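Local structure of xyloglucanase (Paenibacillus pabuli, 2JEP) at residues Y265-I279 against K291-F305. The protein hydrolyses xyloglucan of the plant cell wall as a bacterial glycoside hydrolase of family 5, probably cutting within the glucan backbone. Sequence-based numbering, arbitrary orientation.
Sequences YYSPWDFAGEENGNI and KKSTWGQEDYLESQF
Tyr265 meets four residues of 298-305, and its side chain can be followed outward. With CG anti to the backbone N (chi1 -166°), the ring runs out from CB against the flank of helix 298-313. CG and CD1 take the edge of Phe305, Tyr265 CD1 lying 3.7 Å from Phe305 CE1; ring planes at 76° make this a T-shaped stack with Tyr265 offering its face. Farther out, CE1 brushes Gln304 CB, while Tyr265 CE2 rests 3.8 Å from Leu301 CD1. The tip, Tyr265 OH, reaches the edge of the Tyr300 ring near its plane and donates to a water 2.7 Å away. That water in turn donates to Ser267 O and Gly296 O, so three bonds fix it and tie the buried phenol to both backbones.

Pro268, preceded by a cis peptide and at the N-cap position of helix 269-272, lays CB over the six-membered ring of Trp295, 3.9 Å from its centroid and 21° off the normal: a CH-pi contact. Beyond it, Ser293 OG donates to Asp270 OD1 at 2.6 Å, from above the carboxylate plane. The other oxygen, OD2, accepts from two waters, weakly from one; these lead to Thr294 N and Trp295 NE1, so the carboxylate is gripped on both oxygens. Ile279 CG2 closes this end, 3.4 Å from Ser293 OG.

Tyr343 of helix 336-353 and Ile321 of strand 319-324 also touch the Tyr265 side chain. Strand 259-265 and strand 319-324 are parallel neighbours in the closed eight-stranded barrel, and helix 298-313 links them on the outside: the arrangement is a beta-alpha-beta crossover of the TIM barrel, the fold of family 5 glycoside hydrolases.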
loop_
_atom_site.group_PDB
_atom_site.type_symbol
_atom_site.label_atom_id
_atom_site.label_comp_id
_atom_site.label_asym_id
_atom_site.label_seq_id
_atom_site.Cartn_x
_atom_site.Cartn_y
_atom_site.Cartn_z
ATOM N N TYR A 265 -2.575 -0.175 8.256
ATOM C CA TYR A 265 -3.288 -0.358 9.515
ATOM C C TYR A 265 -3.596 -1.822 9.778
ATOM O O TYR A 265 -4.375 -2.439 9.052
ATOM C CB TYR A 265 -4.589 0.436 9.505
ATOM C CG TYR A 265 -5.220 0.588 10.867
ATOM C CD1 TYR A 265 -4.731 1.520 11.761
ATOM C CD2 TYR A 265 -6.262 -0.239 11.295
ATOM C CE1 TYR A 265 -5.299 1.651 13.023
ATOM C CE2 TYR A 265 -6.817 -0.102 12.548
ATOM C CZ TYR A 265 -6.331 0.843 13.398
ATOM O OH TYR A 265 -6.868 1.011 14.665
ATOM N N TYR A 266 -2.991 -2.353 10.837
ATOM C CA TYR A 266 -3.198 -3.724 11.265
ATOM C C TYR A 266 -3.318 -3.776 12.797
ATOM O O TYR A 266 -2.911 -4.763 13.416
ATOM C CB TYR A 266 -2.040 -4.601 10.816
ATOM C CG TYR A 266 -1.839 -4.772 9.312
ATOM C CD1 TYR A 266 -2.543 -5.719 8.611
ATOM C CD2 TYR A 266 -0.906 -4.028 8.630
ATOM C CE1 TYR A 266 -2.294 -5.948 7.276
ATOM C CE2 TYR A 266 -0.655 -4.238 7.293
ATOM C CZ TYR A 266 -1.366 -5.181 6.609
ATOM O OH TYR A 266 -1.107 -5.483 5.291
ATOM N N SER A 267 -3.870 -2.726 13.394
ATOM C CA SER A 267 -3.976 -2.675 14.848
ATOM C C SER A 267 -5.336 -3.133 15.322
ATOM O O SER A 267 -6.334 -2.840 14.689
ATOM C CB SER A 267 -3.748 -1.259 15.353
ATOM O OG SER A 267 -2.427 -0.804 15.067
ATOM N N PRO A 268 -5.390 -3.837 16.459
ATOM C CA PRO A 268 -4.289 -4.331 17.256
ATOM C C PRO A 268 -3.696 -5.583 16.653
ATOM O O PRO A 268 -4.418 -6.485 16.231
ATOM C CB PRO A 268 -4.944 -4.633 18.616
ATOM C CG PRO A 268 -6.347 -5.024 18.242
ATOM C CD PRO A 268 -6.702 -4.254 17.006
ATOM N N TRP A 269 -2.368 -5.635 16.615
ATOM C CA TRP A 269 -1.670 -6.717 15.921
ATOM C C TRP A 269 -2.002 -8.079 16.484
ATOM O O TRP A 269 -2.069 -9.062 15.750
ATOM C CB TRP A 269 -0.166 -6.498 16.020
ATOM C CG TRP A 269 0.656 -7.482 15.244
ATOM C CD1 TRP A 269 1.462 -8.456 15.757
ATOM C CD2 TRP A 269 0.735 -7.592 13.820
ATOM N NE1 TRP A 269 2.041 -9.173 14.734
ATOM C CE2 TRP A 269 1.602 -8.670 13.538
ATOM C CE3 TRP A 269 0.123 -6.915 12.747
ATOM C CZ2 TRP A 269 1.934 -9.039 12.235
ATOM C CZ3 TRP A 269 0.455 -7.297 11.443
ATOM C CH2 TRP A 269 1.367 -8.346 11.211
ATOM N N ASP A 270 -2.213 -8.169 17.792
ATOM C CA ASP A 270 -2.503 -9.444 18.395
ATOM C C ASP A 270 -3.723 -10.121 17.762
ATOM O O ASP A 270 -3.723 -11.341 17.587
ATOM C CB ASP A 270 -2.533 -9.382 19.936
ATOM C CG ASP A 270 -3.575 -8.433 20.547
ATOM O OD1 ASP A 270 -4.321 -7.743 19.838
ATOM O OD2 ASP A 270 -3.571 -8.380 21.819
ATOM N N PHE A 271 -4.715 -9.319 17.380
ATOM C CA PHE A 271 -5.844 -9.812 16.602
ATOM C C PHE A 271 -5.533 -9.989 15.130
ATOM O O PHE A 271 -5.810 -11.038 14.547
ATOM C CB PHE A 271 -7.042 -8.846 16.749
ATOM C CG PHE A 271 -8.182 -9.141 15.817
ATOM C CD1 PHE A 271 -8.935 -10.292 15.961
ATOM C CD2 PHE A 271 -8.450 -8.307 14.746
ATOM C CE1 PHE A 271 -9.967 -10.597 15.063
ATOM C CE2 PHE A 271 -9.455 -8.605 13.834
ATOM C CZ PHE A 271 -10.220 -9.766 13.990
ATOM N N ALA A 272 -5.001 -8.927 14.522
ATOM C CA ALA A 272 -4.986 -8.829 13.069
ATOM C C ALA A 272 -3.868 -9.600 12.397
ATOM O O ALA A 272 -4.051 -10.075 11.261
ATOM C CB ALA A 272 -4.929 -7.370 12.633
ATOM N N GLY A 273 -2.708 -9.677 13.044
ATOM C CA GLY A 273 -1.550 -10.244 12.374
ATOM C C GLY A 273 -0.735 -11.280 13.123
ATOM O O GLY A 273 0.045 -12.020 12.502
ATOM N N GLU A 274 -0.859 -11.343 14.447
ATOM C CA GLU A 274 -0.047 -12.290 15.215
ATOM C C GLU A 274 -0.520 -13.729 14.954
ATOM O O GLU A 274 -1.703 -14.034 15.100
ATOM C CB GLU A 274 -0.140 -11.961 16.705
ATOM C CG GLU A 274 0.738 -12.814 17.575
ATOM C CD GLU A 274 0.714 -12.472 19.053
ATOM O OE1 GLU A 274 -0.014 -11.555 19.417
ATOM O OE2 GLU A 274 1.395 -13.167 19.842
ATOM N N GLU A 275 0.417 -14.591 14.555
ATOM C CA GLU A 275 0.101 -15.923 14.036
ATOM C C GLU A 275 -0.047 -16.960 15.156
ATOM O O GLU A 275 0.718 -17.925 15.265
ATOM C CB GLU A 275 1.144 -16.329 12.984
ATOM C CG GLU A 275 1.067 -15.504 11.699
ATOM C CD GLU A 275 1.981 -16.012 10.599
ATOM O OE1 GLU A 275 3.014 -16.617 10.936
ATOM O OE2 GLU A 275 1.637 -15.835 9.395
ATOM N N ASN A 276 -1.052 -16.735 15.985
ATOM C CA ASN A 276 -1.466 -17.692 16.992
ATOM C C ASN A 276 -2.909 -17.396 17.380
ATOM O O ASN A 276 -3.546 -16.472 16.852
ATOM C CB ASN A 276 -0.508 -17.711 18.192
ATOM C CG ASN A 276 -0.467 -16.401 18.924
ATOM O OD1 ASN A 276 -1.503 -15.812 19.228
ATOM N ND2 ASN A 276 0.749 -15.932 19.227
ATOM N N GLY A 277 -3.439 -18.228 18.267
ATOM C CA GLY A 277 -4.844 -18.124 18.659
ATOM C C GLY A 277 -5.120 -17.378 19.931
ATOM O O GLY A 277 -6.231 -17.455 20.451
ATOM N N ASN A 278 -4.151 -16.591 20.401
ATOM C CA ASN A 278 -4.368 -15.871 21.666
ATOM C C ASN A 278 -5.583 -14.940 21.561
ATOM O O ASN A 278 -6.417 -14.882 22.471
ATOM C CB ASN A 278 -3.148 -15.039 22.065
ATOM C CG ASN A 278 -1.906 -15.870 22.343
ATOM O OD1 ASN A 278 -1.983 -17.087 22.539
ATOM N ND2 ASN A 278 -0.748 -15.184 22.422
ATOM N N ILE A 279 -5.672 -14.190 20.464
ATOM C CA ILE A 279 -6.725 -13.199 20.249
ATOM C C ILE A 279 -7.345 -13.484 18.881
ATOM O O ILE A 279 -6.668 -13.436 17.843
ATOM C CB ILE A 279 -6.165 -11.762 20.277
ATOM C CG1 ILE A 279 -5.475 -11.456 21.612
ATOM C CG2 ILE A 279 -7.271 -10.756 19.961
ATOM C CD1 ILE A 279 -6.376 -11.528 22.868
ATOM N N LYS A 291 -10.730 -13.831 24.404
ATOM C CA LYS A 291 -10.315 -13.945 23.010
ATOM C C LYS A 291 -10.273 -12.596 22.295
ATOM O O LYS A 291 -10.105 -12.544 21.082
ATOM C CB LYS A 291 -11.226 -14.941 22.293
ATOM C CG LYS A 291 -11.267 -16.313 22.985
ATOM C CD LYS A 291 -12.161 -17.313 22.226
ATOM C CE LYS A 291 -12.275 -18.653 22.923
ATOM N NZ LYS A 291 -12.997 -19.669 22.094
ATOM N N LYS A 292 -10.426 -11.513 23.058
ATOM C CA LYS A 292 -10.519 -10.146 22.541
ATOM C C LYS A 292 -9.356 -9.352 23.120
ATOM O O LYS A 292 -8.994 -9.541 24.294
ATOM C CB LYS A 292 -11.841 -9.518 22.993
ATOM C CG LYS A 292 -12.126 -8.153 22.445
ATOM C CD LYS A 292 -13.395 -7.560 23.088
ATOM C CE LYS A 292 -13.828 -6.311 22.398
ATOM N NZ LYS A 292 -15.059 -5.691 23.029
ATOM N N SER A 293 -8.770 -8.450 22.336
ATOM C CA SER A 293 -7.694 -7.607 22.851
ATOM C C SER A 293 -8.225 -6.712 23.975
ATOM O O SER A 293 -9.433 -6.535 24.137
ATOM C CB SER A 293 -7.133 -6.716 21.739
ATOM O OG SER A 293 -6.817 -7.461 20.577
ATOM N N THR A 294 -7.304 -6.114 24.722
ATOM C CA THR A 294 -7.672 -5.180 25.795
ATOM C C THR A 294 -7.568 -3.727 25.351
ATOM O O THR A 294 -7.855 -2.823 26.135
ATOM C CB THR A 294 -6.806 -5.404 27.027
ATOM O OG1 THR A 294 -5.440 -5.368 26.645
ATOM C CG2 THR A 294 -7.137 -6.757 27.659
ATOM N N TRP A 295 -7.193 -3.498 24.091
ATOM C CA TRP A 295 -7.015 -2.163 23.550
ATOM C C TRP A 295 -7.241 -2.279 22.019
ATOM O O TRP A 295 -7.474 -3.369 21.495
ATOM C CB TRP A 295 -5.609 -1.621 23.869
ATOM C CG TRP A 295 -4.537 -2.357 23.105
ATOM C CD1 TRP A 295 -4.023 -3.582 23.400
ATOM C CD2 TRP A 295 -3.904 -1.949 21.871
ATOM N NE1 TRP A 295 -3.104 -3.963 22.451
ATOM C CE2 TRP A 295 -3.009 -2.977 21.505
ATOM C CE3 TRP A 295 -3.992 -0.812 21.058
ATOM C CZ2 TRP A 295 -2.214 -2.912 20.354
ATOM C CZ3 TRP A 295 -3.214 -0.766 19.918
ATOM C CH2 TRP A 295 -2.328 -1.807 19.580
ATOM N N GLY A 296 -7.211 -1.145 21.341
ATOM C CA GLY A 296 -7.233 -1.168 19.887
ATOM C C GLY A 296 -8.600 -1.385 19.265
ATOM O O GLY A 296 -8.712 -1.822 18.112
ATOM N N GLN A 297 -9.646 -1.029 19.994
ATOM C CA GLN A 297 -11.006 -1.279 19.560
ATOM C C GLN A 297 -11.542 -0.099 18.772
ATOM O O GLN A 297 -10.764 0.694 18.219
ATOM C CB GLN A 297 -11.875 -1.637 20.759
ATOM C CG GLN A 297 -11.287 -2.796 21.536
ATOM C CD GLN A 297 -11.207 -4.086 20.713
ATOM O OE1 GLN A 297 -12.233 -4.546 20.175
ATOM N NE2 GLN A 297 -10.006 -4.658 20.588
ATOM N N GLU A 298 -12.861 0.046 18.701
ATOM C CA GLU A 298 -13.481 1.057 17.842
ATOM C C GLU A 298 -13.018 2.469 18.187
ATOM O O GLU A 298 -12.879 3.316 17.291
ATOM C CB GLU A 298 -15.007 0.985 17.986
ATOM C CG GLU A 298 -15.673 -0.276 17.413
ATOM C CD GLU A 298 -15.833 -1.431 18.397
ATOM O OE1 GLU A 298 -15.058 -1.552 19.373
ATOM O OE2 GLU A 298 -16.781 -2.223 18.156
ATOM N N ASP A 299 -12.827 2.733 19.476
ATOM C CA ASP A 299 -12.367 4.050 19.914
ATOM C C ASP A 299 -10.971 4.390 19.413
ATOM O O ASP A 299 -10.695 5.538 19.025
ATOM C CB ASP A 299 -12.477 4.226 21.442
ATOM C CG ASP A 299 -11.871 3.055 22.273
ATOM O OD1 ASP A 299 -11.398 2.025 21.717
ATOM O OD2 ASP A 299 -11.840 3.187 23.540
ATOM N N TYR A 300 -10.110 3.392 19.416
ATOM C CA TYR A 300 -8.743 3.556 18.913
ATOM C C TYR A 300 -8.720 3.781 17.415
ATOM O O TYR A 300 -8.038 4.671 16.907
ATOM C CB TYR A 300 -7.912 2.342 19.312
ATOM C CG TYR A 300 -6.477 2.443 18.892
ATOM C CD1 TYR A 300 -5.594 3.203 19.611
ATOM C CD2 TYR A 300 -6.007 1.764 17.796
ATOM C CE1 TYR A 300 -4.267 3.298 19.234
ATOM C CE2 TYR A 300 -4.678 1.862 17.395
ATOM C CZ TYR A 300 -3.813 2.606 18.128
ATOM O OH TYR A 300 -2.500 2.699 17.717
ATOM N N LEU A 301 -9.509 2.997 16.691
ATOM C CA LEU A 301 -9.622 3.159 15.257
ATOM C C LEU A 301 -10.087 4.582 14.917
ATOM O O LEU A 301 -9.535 5.231 14.018
ATOM C CB LEU A 301 -10.586 2.110 14.708
ATOM C CG LEU A 301 -11.021 2.227 13.257
ATOM C CD1 LEU A 301 -9.825 2.189 12.288
ATOM C CD2 LEU A 301 -12.009 1.130 12.935
ATOM N N GLU A 302 -11.098 5.054 15.635
ATOM C CA GLU A 302 -11.567 6.436 15.463
ATOM C C GLU A 302 -10.462 7.477 15.655
ATOM O O GLU A 302 -10.286 8.365 14.806
ATOM C CB GLU A 302 -12.746 6.678 16.417
ATOM C CG GLU A 302 -13.134 8.143 16.627
ATOM C CD GLU A 302 -13.649 8.861 15.402
ATOM O OE1 GLU A 302 -14.256 8.217 14.503
ATOM O OE2 GLU A 302 -13.449 10.108 15.329
ATOM N N SER A 303 -9.736 7.391 16.763
ATOM C CA SER A 303 -8.658 8.343 17.071
ATOM C C SER A 303 -7.571 8.312 16.002
ATOM O O SER A 303 -7.065 9.342 15.556
ATOM C CB SER A 303 -8.026 7.998 18.428
ATOM O OG SER A 303 -6.979 8.905 18.762
ATOM N N GLN A 304 -7.176 7.103 15.617
ATOM C CA GLN A 304 -6.127 6.952 14.639
ATOM C C GLN A 304 -6.493 7.595 13.310
ATOM O O GLN A 304 -5.725 8.362 12.728
ATOM C CB GLN A 304 -5.810 5.467 14.453
ATOM C CG GLN A 304 -5.081 4.860 15.620
ATOM C CD GLN A 304 -3.642 5.230 15.638
ATOM O OE1 GLN A 304 -2.896 4.810 14.742
ATOM N NE2 GLN A 304 -3.248 6.024 16.608
ATOM N N PHE A 305 -7.638 7.224 12.759
ATOM C CA PHE A 305 -7.998 7.737 11.444
ATOM C C PHE A 305 -8.336 9.218 11.507
ATOM O O PHE A 305 -7.982 9.975 10.581
ATOM C CB PHE A 305 -9.120 6.919 10.806
ATOM C CG PHE A 305 -8.678 5.597 10.199
ATOM C CD1 PHE A 305 -7.506 4.963 10.592
ATOM C CD2 PHE A 305 -9.463 4.981 9.238
ATOM C CE1 PHE A 305 -7.140 3.753 10.036
ATOM C CE2 PHE A 305 -9.109 3.755 8.680
ATOM C CZ PHE A 305 -7.934 3.149 9.086
HETATM O O HOH W 1 -8.363 -1.081 15.470
HETATM O O HOH W 2 -1.058 0.314 17.102
HETATM O O HOH W 3 -4.690 -7.275 24.096
HETATM O O HOH W 4 -1.518 -6.368 22.349
#